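DNA polymerase (Bacillus phage phi29, PDB 2PY5) replicates the viral genome by protein-primed, strand-displacing DNA synthesis with high processivity and fidelity, and proofreads with a 3'-5' exonuclease. Local coordinates at residues D469-K472 / D473-D476. The protein carries 2 engineered substitutions. Residues are numbered along the deposited sequence; the frame is centred on the assembly and turned at random. Where two conformers were deposited one is given.
Sequences DVIK and DIVD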
ATOM      1  N   ASP F 469      -2.435  33.314   4.354  1.00 36.03           N
ATOM      2  CA  ASP F 469      -3.510  33.804   5.219  0.90 37.36           C
ATOM      3  C   ASP F 469      -4.764  32.937   5.104  1.00 35.73           C
ATOM      4  O   ASP F 469      -5.437  32.666   6.106  1.00 36.59           O
ATOM      5  CB  ASP F 469      -3.868  35.255   4.863  0.90 38.91           C
ATOM      6  CG  ASP F 469      -2.824  36.263   5.321  0.90 43.58           C
ATOM      7  OD1 ASP F 469      -1.868  35.889   6.035  0.90 45.17           O
ATOM      8  OD2 ASP F 469      -2.962  37.454   4.961  0.90 45.53           O
ATOM      9  N   VAL F 470      -5.070  32.492   3.882  1.00 36.35           N
ATOM     10  CA  VAL F 470      -6.320  31.778   3.617  0.50 37.47           C
ATOM     11  C   VAL F 470      -6.410  30.411   4.320  1.00 37.71           C
ATOM     12  O   VAL F 470      -7.520  29.906   4.540  1.00 40.46           O
ATOM     13  CB  VAL F 470      -6.571  31.620   2.094  0.50 39.18           C
ATOM     14  CG1 VAL F 470      -7.855  30.856   1.833  0.50 39.26           C
ATOM     15  CG2 VAL F 470      -6.652  32.979   1.430  0.50 41.41           C
ATOM     16  N   ILE F 471      -5.261  29.818   4.676  1.00 35.26           N
ATOM     17  CA  ILE F 471      -5.256  28.524   5.393  1.00 34.85           C
ATOM     18  C   ILE F 471      -4.748  28.598   6.836  1.00 35.15           C
ATOM     19  O   ILE F 471      -4.696  27.582   7.517  1.00 34.80           O
ATOM     20  CB  ILE F 471      -4.476  27.392   4.612  1.00 35.62           C
ATOM     21  CG1 ILE F 471      -2.965  27.620   4.608  1.00 35.33           C
ATOM     22  CG2 ILE F 471      -4.996  27.257   3.188  1.00 36.71           C
ATOM     23  CD1 ILE F 471      -2.188  26.452   3.995  1.00 35.89           C
ATOM     24  N   LYS F 472      -4.403  29.793   7.318  1.00 36.99           N
ATOM     25  CA  LYS F 472      -3.883  29.939   8.684  1.00 39.14           C
ATOM     26  C   LYS F 472      -4.722  29.236   9.740  1.00 38.60           C
ATOM     27  O   LYS F 472      -4.180  28.638  10.671  1.00 40.09           O
ATOM     28  CB  LYS F 472      -3.806  31.415   9.072  1.00 40.46           C
ATOM     29  CG  LYS F 472      -2.574  32.072   8.603  1.00 44.21           C
ATOM     30  CD  LYS F 472      -2.383  33.406   9.299  1.00 45.02           C
ATOM     31  CE  LYS F 472      -1.269  34.222   8.673  1.00 47.74           C
ATOM     32  NZ  LYS F 472      -0.339  33.395   7.883  1.00 44.68           N
ATOM     33  N   ASP F 473      -6.039  29.326   9.591  1.00 39.40           N
ATOM     34  CA  ASP F 473      -6.969  28.811  10.595  1.00 41.96           C
ATOM     35  C   ASP F 473      -7.151  27.295  10.558  1.00 42.09           C
ATOM     36  O   ASP F 473      -7.748  26.723  11.483  1.00 40.68           O
ATOM     37  CB  ASP F 473      -8.330  29.512  10.475  1.00 46.50           C
ATOM     38  CG  ASP F 473      -9.023  29.253   9.141  1.00 51.46           C
ATOM     39  OD1 ASP F 473      -8.485  28.491   8.302  1.00 54.54           O
ATOM     40  OD2 ASP F 473     -10.116  29.823   8.932  1.00 55.14           O
ATOM     41  N   ILE F 474      -6.651  26.655   9.494  1.00 39.28           N
ATOM     42  CA  ILE F 474      -6.676  25.180   9.360  1.00 37.51           C
ATOM     43  C   ILE F 474      -5.268  24.555   9.400  1.00 36.59           C
ATOM     44  O   ILE F 474      -5.086  23.389   9.012  1.00 36.36           O
ATOM     45  CB  ILE F 474      -7.478  24.725   8.105  1.00 38.05           C
ATOM     46  CG1 ILE F 474      -6.851  25.204   6.794  1.00 37.01           C
ATOM     47  CG2 ILE F 474      -8.910  25.223   8.201  1.00 39.86           C
ATOM     48  CD1 ILE F 474      -7.532  24.646   5.565  1.00 36.86           C
ATOM     49  N   VAL F 475      -4.298  25.333   9.899  1.00 35.50           N
ATOM     50  CA  VAL F 475      -2.938  24.872  10.126  1.00 36.16           C
ATOM     51  C   VAL F 475      -2.676  24.574  11.601  1.00 35.82           C
ATOM     52  O   VAL F 475      -2.941  25.411  12.469  1.00 38.00           O
ATOM     53  CB  VAL F 475      -1.905  25.901   9.619  1.00 35.38           C
ATOM     54  CG1 VAL F 475      -0.514  25.544  10.101  1.00 35.75           C
ATOM     55  CG2 VAL F 475      -1.974  25.972   8.099  1.00 36.00           C
ATOM     56  N   ASP F 476      -2.135  23.392  11.874  1.00 34.87           N
ATOM     57  CA  ASP F 476      -1.807  22.973  13.239  1.00 34.99           C
ATOM     58  C   ASP F 476      -0.828  21.813  13.162  1.00 36.24           C
ATOM     59  O   ASP F 476      -1.015  20.926  12.339  1.00 33.68           O
ATOM     60  CB  ASP F 476      -3.072  22.553  13.994  1.00 36.64           C
ATOM     61  CG  ASP F 476      -2.826  22.363  15.485  1.00 36.71           C
ATOM     62  OD1 ASP F 476      -2.347  21.277  15.885  1.00 35.98           O
ATOM     63  OD2 ASP F 476      -3.092  23.306  16.259  1.00 41.23           O
TER
HETATM   64  O   HOH W   1      -7.205  31.605   7.762  1.00 52.82           O
HETATM   65  O   HOH W   2      -9.405  27.825   5.977  1.00 49.34           O
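I471 meets I474 and V475 in a local contact round successive type I beta turns, at the surface of the polymerization domain, in the loop that joins strands 459-463 and 483-489. It illustrates how one carbonyl can organise a tight turn. I471 O accepts the closing bond from I474 N (2.9 Å), with the donor standing well above the carbonyl plane, 52° out of it. A weak bond from V475 N to K472 O (3.4 Å) closes the next turn. Carbon atoms crowd the same I471 carbonyl: V475 CG2 lies 3.2 Å from I471 O, and I474 CG1 packs beside it. With chi1 at 63°, I474 CG1 sits between its own N and carbonyl carbon, a rotation that lays it against I471 CB (3.9 Å). V475 crosses I471 at a slant, CG2 against I471 CG1, while I471 is buried against C448. The side chain of K472 reaches back to D469, its NZ 3.5 Å from D469 OD1 in a salt bridge and hydrogen-bonded to I467 O. Backbone hydrogen bonds join W483 to both I474 and D476, and D476 O accepts one from N251 ND2, next in sequence to the magnesium-binding D249 and V250. Two waters link the carbonyls of D469 and V470 to D473: one joins D469 O to D473 N, and the other donates to both V470 O and D473 OD1, the latter at 2.6 Å.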